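Glucuronan lyase A (Trichoderma reesei, PDB 2ZZJ) probably cleaves beta-1,4-linked glucuronan chains from within as a polysaccharide lyase, and carries a bound calcium ion in a beta-jelly roll. Local coordinates at residues Gln85-Ala90 against Asn202-Asp207; Asp79-Pro84 against Gly215-Trp220. All coordinates share one frame; numbering follows the deposited sequence.

Contact 1: residues Gln85-Ala90 against Asn202-Asp207; sequences QSYNIA and NSWHDD
S86 and S203 bring their backbones together where strand 86-90 meets helix 202-207: the two short axes approach to 7.3 Å and run at 134°, nearer antiparallel than parallel. In this beta-jelly roll strand 86-95 pairs with strands 106-115 and 192-197, and the short helix after strand 199-200 packs against S86 and its neighbours at the near end of strand 86-95. Two hydrogen bonds of S86, one from its amide and one from its hydroxyl, tie strand to helix. The amide of S86 donates to S203 OG at 2.9 Å, and S86 OG donates to N202 OD1 at 2.7 Å, in the carbonyl plane and on a lone pair. N202 reaches it because chi1 of 54° wedges its CG between backbone N and carbonyl carbon. A water carries the polar seam further, donating to S86 OG and N88 OD1 while accepting from N202 ND2. Beside it Q85 lays CB against S203 CB at 3.5 Å, and its extended chain takes NE2 to D207 OD2 at 3.1 Å; that oxygen is met on its anti side, out of the carboxylate plane. The amide is held at both ends, since NE2 also serves H209 O and OE1 accepts from T211 N. Y87 starts off away from the helix but returns with its ring in an offset edge-to-face pair, its edge toward the face of the W204 five-membered ring, planes at 88° and centroids 5.2 Å apart. Y44 and Y52 add further edge-to-face partners to W204. The indole W204 NE1 donates to Y87 OH at 2.9 Å, a bent bond whose acceptor is tilted from the indole plane.

Contact 2: residues Asp79-Pro84 against Gly215-Trp220; sequences DWQFQP and GFRQVW
R217 reaches from strand 216-220 to the loop 79-84 and lies over one face of W80, a cation-pi contact between the jelly-roll strand and the connection that leads from strand 66-76 to strand 86-95. The tight part is here. R217 CZ stands 4.6 Å from the centroid of the W80 six-membered ring, 15° off its normal, and R217 CD adds a CH-pi contact over the same face. The guanidinium is turned 77° to the indole, so NH1 comes down edge first, 3.2 Å from W80 CE2. The bend at chi2 (-81°) leaves CD over W80, and the chain beyond takes the guanidinium end-on to Q81 O: NH2 donates to a lone pair in the carbonyl plane, NH1 from above that plane, while NE is bound to Q214 O. With an alanine here, Q81 O would probably lose both of its donors from the strand and the W80 face its cationic cover. V219 CG2 adds an apolar contact with W80 CZ3 at 3.6 Å. Toward D79, which is exposed, the contact is looser: D79 and Q218 do not touch directly but share a water, which donates to D79 OD1 at 3.0 Å and to Q218 OE1 at 2.7 Å.

Contacts 1 and 2 have centres about 11 Å apart and touch one another, contact 1 being nested along the chain inside the loop that contact 2 closes. The first segments run on directly from 79-84 into 85-90, and helix 202-207 precedes strand 216-227. Side chains join them: Y87 CD2 lies 3.7 Å from W80 CZ2, in an edge-to-face pair, and W204 CZ2 packs 3.7 Å from R217 CG. Neither contact supplies a calcium ligand; the nearer approach is that of the V219 side chain, about 10 Å from that of the calcium ligand D222. The side chain of Q218 is about 4 Å from a bound citric acid (CIT), probably from the crystallisation liquor.

Contact 1: residues Gln85-Ala90 against Asn202-Asp207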
loop_
_atom_site.group_PDB
_atom_site.type_symbol
_atom_site.label_atom_id
_atom_site.label_comp_id
_atom_site.label_asym_id
_atom_site.label_seq_id
_atom_site.Cartn_x
_atom_site.Cartn_y
_atom_site.Cartn_z
ATOM N N GLN A 85 0.962 -16.481 -2.820
ATOM C CA GLN A 85 0.054 -15.704 -1.963
ATOM C C GLN A 85 0.379 -14.219 -2.085
ATOM O O GLN A 85 1.444 -13.857 -2.579
ATOM C CB GLN A 85 0.145 -16.142 -0.504
ATOM C CG GLN A 85 -0.520 -17.502 -0.225
ATOM C CD GLN A 85 -0.521 -17.874 1.237
ATOM O OE1 GLN A 85 0.513 -17.877 1.894
ATOM N NE2 GLN A 85 -1.687 -18.271 1.741
ATOM N N SER A 86 -0.555 -13.373 -1.657
ATOM C CA SER A 86 -0.311 -11.932 -1.565
ATOM C C SER A 86 0.367 -11.568 -0.264
ATOM O O SER A 86 -0.055 -12.020 0.793
ATOM C CB SER A 86 -1.631 -11.167 -1.636
ATOM O OG SER A 86 -1.476 -9.828 -1.158
ATOM N N TYR A 87 1.393 -10.728 -0.358
ATOM C CA TYR A 87 1.916 -9.949 0.786
ATOM C C TYR A 87 1.738 -8.491 0.385
ATOM O O TYR A 87 2.347 -8.027 -0.576
ATOM C CB TYR A 87 3.378 -10.287 1.114
ATOM C CG TYR A 87 3.533 -11.715 1.594
ATOM C CD1 TYR A 87 3.380 -12.022 2.943
ATOM C CD2 TYR A 87 3.765 -12.767 0.678
ATOM C CE1 TYR A 87 3.498 -13.339 3.394
ATOM C CE2 TYR A 87 3.881 -14.096 1.122
ATOM C CZ TYR A 87 3.732 -14.365 2.483
ATOM O OH TYR A 87 3.818 -15.653 2.985
ATOM N N ASN A 88 0.839 -7.805 1.082
ATOM C CA ASN A 88 0.472 -6.451 0.712
ATOM C C ASN A 88 1.527 -5.517 1.295
ATOM O O ASN A 88 2.006 -5.745 2.411
ATOM C CB ASN A 88 -0.911 -6.113 1.262
ATOM C CG ASN A 88 -1.552 -4.948 0.529
ATOM O OD1 ASN A 88 -2.114 -5.107 -0.569
ATOM N ND2 ASN A 88 -1.472 -3.765 1.129
ATOM N N ILE A 89 1.911 -4.494 0.534
ATOM C CA ILE A 89 2.952 -3.577 1.002
ATOM C C ILE A 89 2.490 -2.108 1.210
ATOM O O ILE A 89 3.205 -1.343 1.874
ATOM C CB ILE A 89 4.240 -3.612 0.141
ATOM C CG1 ILE A 89 3.965 -3.191 -1.324
ATOM C CG2 ILE A 89 4.913 -5.036 0.185
ATOM C CD1 ILE A 89 5.284 -3.028 -2.164
ATOM N N ALA A 90 1.344 -1.725 0.626
ATOM C CA ALA A 90 0.761 -0.368 0.823
ATOM C C ALA A 90 -0.719 -0.407 0.490
ATOM O O ALA A 90 -1.170 -1.257 -0.321
ATOM C CB ALA A 90 1.458 0.662 -0.079
ATOM N N ASN A 202 -2.010 -10.514 4.000
ATOM C CA ASN A 202 -3.458 -10.715 3.924
ATOM C C ASN A 202 -3.903 -12.143 3.529
ATOM O O ASN A 202 -4.926 -12.665 4.008
ATOM C CB ASN A 202 -4.146 -9.642 3.062
ATOM C CG ASN A 202 -3.559 -9.497 1.666
ATOM O OD1 ASN A 202 -2.414 -9.824 1.407
ATOM N ND2 ASN A 202 -4.340 -8.918 0.775
ATOM N N SER A 203 -3.128 -12.780 2.662
ATOM C CA SER A 203 -3.464 -14.136 2.221
ATOM C C SER A 203 -3.385 -15.163 3.343
ATOM O O SER A 203 -4.084 -16.201 3.273
ATOM C CB SER A 203 -2.580 -14.566 1.052
ATOM O OG SER A 203 -2.985 -13.919 -0.143
ATOM N N TRP A 204 -2.546 -14.905 4.358
ATOM C CA TRP A 204 -2.445 -15.797 5.505
ATOM C C TRP A 204 -3.826 -15.943 6.159
ATOM O O TRP A 204 -4.265 -17.065 6.458
ATOM C CB TRP A 204 -1.436 -15.282 6.548
ATOM C CG TRP A 204 -0.001 -15.407 6.188
ATOM C CD1 TRP A 204 0.528 -16.046 5.079
ATOM C CD2 TRP A 204 1.127 -14.958 6.963
ATOM N NE1 TRP A 204 1.903 -15.995 5.124
ATOM C CE2 TRP A 204 2.296 -15.331 6.256
ATOM C CE3 TRP A 204 1.265 -14.242 8.166
ATOM C CZ2 TRP A 204 3.581 -15.019 6.705
ATOM C CZ3 TRP A 204 2.551 -13.937 8.621
ATOM C CH2 TRP A 204 3.699 -14.331 7.881
ATOM N N HIS A 205 -4.518 -14.823 6.356
ATOM C CA HIS A 205 -5.869 -14.860 6.916
ATOM C C HIS A 205 -6.904 -15.277 5.863
ATOM O O HIS A 205 -7.658 -16.219 6.081
ATOM C CB HIS A 205 -6.234 -13.506 7.531
ATOM C CG HIS A 205 -7.695 -13.347 7.797
ATOM N ND1 HIS A 205 -8.594 -12.987 6.813
ATOM C CD2 HIS A 205 -8.417 -13.518 8.929
ATOM C CE1 HIS A 205 -9.808 -12.938 7.336
ATOM N NE2 HIS A 205 -9.727 -13.258 8.616
ATOM N N ASP A 206 -6.926 -14.585 4.722
ATOM C CA ASP A 206 -7.932 -14.819 3.702
ATOM C C ASP A 206 -7.964 -16.279 3.233
ATOM O O ASP A 206 -9.041 -16.800 2.923
ATOM C CB ASP A 206 -7.737 -13.890 2.506
ATOM C CG ASP A 206 -7.809 -12.398 2.877
ATOM O OD1 ASP A 206 -8.198 -12.041 4.012
ATOM O OD2 ASP A 206 -7.467 -11.566 2.008
ATOM N N ASP A 207 -6.807 -16.936 3.204
ATOM C CA ASP A 207 -6.724 -18.270 2.607
ATOM C C ASP A 207 -6.891 -19.384 3.634
ATOM O O ASP A 207 -7.149 -20.535 3.261
ATOM C CB ASP A 207 -5.405 -18.478 1.868
ATOM C CG ASP A 207 -5.273 -17.631 0.619
ATOM O OD1 ASP A 207 -6.228 -16.917 0.211
ATOM O OD2 ASP A 207 -4.170 -17.697 0.037
HETATM O O HOH W 1 -3.174 -7.482 -1.414
HETATM O O HOH W 2 -0.092 -13.315 3.147
#

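Contact 2: residues Asp79-Pro84 against Gly215-Trp220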
loop_
_atom_site.group_PDB
_atom_site.type_symbol
_atom_site.label_atom_id
_atom_site.label_comp_id
_atom_site.label_asym_id
_atom_site.label_seq_id
_atom_site.Cartn_x
_atom_site.Cartn_y
_atom_site.Cartn_z
ATOM N N ASP A 79 16.554 -12.819 1.748
ATOM C CA ASP A 79 16.129 -14.198 1.709
ATOM C C ASP A 79 14.616 -14.380 1.570
ATOM O O ASP A 79 14.095 -15.435 1.970
ATOM C CB ASP A 79 16.625 -14.910 2.967
ATOM C CG ASP A 79 16.052 -14.326 4.248
ATOM O OD1 ASP A 79 15.085 -13.525 4.201
ATOM O OD2 ASP A 79 16.574 -14.689 5.310
ATOM N N TRP A 80 13.932 -13.365 1.011
ATOM C CA TRP A 80 12.491 -13.413 0.761
ATOM C C TRP A 80 12.152 -14.679 0.008
ATOM O O TRP A 80 12.811 -15.003 -0.983
ATOM C CB TRP A 80 12.018 -12.184 -0.050
ATOM C CG TRP A 80 10.517 -12.108 -0.263
ATOM C CD1 TRP A 80 9.801 -12.596 -1.331
ATOM C CD2 TRP A 80 9.558 -11.465 0.601
ATOM N NE1 TRP A 80 8.456 -12.330 -1.165
ATOM C CE2 TRP A 80 8.282 -11.615 -0.006
ATOM C CE3 TRP A 80 9.655 -10.781 1.830
ATOM C CZ2 TRP A 80 7.095 -11.108 0.579
ATOM C CZ3 TRP A 80 8.484 -10.262 2.397
ATOM C CH2 TRP A 80 7.218 -10.447 1.778
ATOM N N GLN A 81 11.142 -15.394 0.482
ATOM C CA GLN A 81 10.730 -16.656 -0.139
ATOM C C GLN A 81 9.527 -16.338 -0.998
ATOM O O GLN A 81 8.400 -16.177 -0.503
ATOM C CB GLN A 81 10.422 -17.702 0.958
ATOM C CG GLN A 81 10.319 -19.130 0.434
ATOM C CD GLN A 81 9.900 -20.092 1.528
ATOM O OE1 GLN A 81 8.731 -20.459 1.629
ATOM N NE2 GLN A 81 10.827 -20.436 2.392
ATOM N N PHE A 82 9.749 -16.241 -2.305
ATOM C CA PHE A 82 8.684 -15.861 -3.211
ATOM C C PHE A 82 7.645 -16.987 -3.230
ATOM O O PHE A 82 8.015 -18.190 -3.346
ATOM C CB PHE A 82 9.259 -15.549 -4.612
ATOM C CG PHE A 82 10.119 -14.319 -4.649
ATOM C CD1 PHE A 82 9.534 -13.050 -4.803
ATOM C CD2 PHE A 82 11.499 -14.408 -4.510
ATOM C CE1 PHE A 82 10.313 -11.905 -4.823
ATOM C CE2 PHE A 82 12.290 -13.274 -4.544
ATOM C CZ PHE A 82 11.690 -11.999 -4.685
ATOM N N GLN A 83 6.368 -16.594 -3.102
ATOM C CA GLN A 83 5.209 -17.485 -3.036
ATOM C C GLN A 83 4.022 -16.828 -3.724
ATOM O O GLN A 83 3.966 -15.578 -3.825
ATOM C CB GLN A 83 4.857 -17.854 -1.574
ATOM C CG GLN A 83 5.918 -18.643 -0.848
ATOM C CD GLN A 83 6.092 -20.071 -1.390
ATOM O OE1 GLN A 83 5.368 -20.504 -2.285
ATOM N NE2 GLN A 83 7.043 -20.795 -0.831
ATOM N N PRO A 84 3.089 -17.649 -4.262
ATOM C CA PRO A 84 1.904 -17.188 -4.971
ATOM C C PRO A 84 0.881 -16.411 -4.147
ATOM O O PRO A 84 -0.013 -15.789 -4.730
ATOM C CB PRO A 84 1.247 -18.493 -5.475
ATOM C CG PRO A 84 1.929 -19.616 -4.774
ATOM C CD PRO A 84 3.238 -19.129 -4.295
ATOM N N GLY A 215 7.517 -18.230 7.607
ATOM C CA GLY A 215 6.471 -17.650 8.448
ATOM C C GLY A 215 6.888 -16.349 9.105
ATOM O O GLY A 215 6.048 -15.651 9.686
ATOM N N PHE A 216 8.169 -16.013 9.013
ATOM C CA PHE A 216 8.663 -14.738 9.504
ATOM C C PHE A 216 9.051 -13.877 8.308
ATOM O O PHE A 216 10.048 -14.155 7.625
ATOM C CB PHE A 216 9.871 -14.941 10.412
ATOM C CG PHE A 216 10.460 -13.662 10.948
ATOM C CD1 PHE A 216 9.690 -12.804 11.746
ATOM C CD2 PHE A 216 11.811 -13.338 10.708
ATOM C CE1 PHE A 216 10.244 -11.617 12.293
ATOM C CE2 PHE A 216 12.352 -12.170 11.228
ATOM C CZ PHE A 216 11.560 -11.298 12.011
ATOM N N ARG A 217 8.282 -12.824 8.088
ATOM C CA ARG A 217 8.419 -12.015 6.872
ATOM C C ARG A 217 8.890 -10.619 7.234
ATOM O O ARG A 217 8.397 -10.053 8.200
ATOM C CB ARG A 217 7.083 -11.945 6.145
ATOM C CG ARG A 217 6.593 -13.295 5.558
ATOM C CD ARG A 217 7.304 -13.541 4.219
ATOM N NE ARG A 217 7.053 -14.885 3.688
ATOM C CZ ARG A 217 7.274 -15.238 2.425
ATOM N NH1 ARG A 217 7.734 -14.334 1.537
ATOM N NH2 ARG A 217 6.996 -16.491 2.035
ATOM N N GLN A 218 9.819 -10.061 6.456
ATOM C CA GLN A 218 10.391 -8.729 6.746
ATOM C C GLN A 218 10.431 -7.827 5.512
ATOM O O GLN A 218 10.899 -8.244 4.441
ATOM C CB GLN A 218 11.813 -8.833 7.281
ATOM C CG GLN A 218 12.014 -9.888 8.396
ATOM C CD GLN A 218 13.448 -10.038 8.723
ATOM O OE1 GLN A 218 14.113 -10.970 8.260
ATOM N NE2 GLN A 218 13.953 -9.117 9.515
ATOM N N VAL A 219 9.969 -6.584 5.680
ATOM C CA VAL A 219 9.978 -5.581 4.602
ATOM C C VAL A 219 10.399 -4.252 5.248
ATOM O O VAL A 219 9.914 -3.931 6.352
ATOM C CB VAL A 219 8.600 -5.424 3.922
ATOM C CG1 VAL A 219 8.715 -4.344 2.761
ATOM C CG2 VAL A 219 8.094 -6.781 3.370
ATOM N N TRP A 220 11.311 -3.523 4.608
ATOM C CA TRP A 220 11.778 -2.221 5.078
ATOM C C TRP A 220 11.139 -1.119 4.224
ATOM O O TRP A 220 10.799 -1.372 3.053
ATOM C CB TRP A 220 13.291 -2.117 4.965
ATOM C CG TRP A 220 14.049 -2.975 5.935
ATOM C CD1 TRP A 220 14.725 -2.556 7.059
ATOM C CD2 TRP A 220 14.189 -4.387 5.892
ATOM N NE1 TRP A 220 15.316 -3.647 7.704
ATOM C CE2 TRP A 220 14.992 -4.774 7.001
ATOM C CE3 TRP A 220 13.722 -5.374 5.023
ATOM C CZ2 TRP A 220 15.309 -6.099 7.256
ATOM C CZ3 TRP A 220 14.078 -6.709 5.273
ATOM C CH2 TRP A 220 14.850 -7.050 6.375
HETATM O O HOH W 3 13.291 -12.884 6.505
#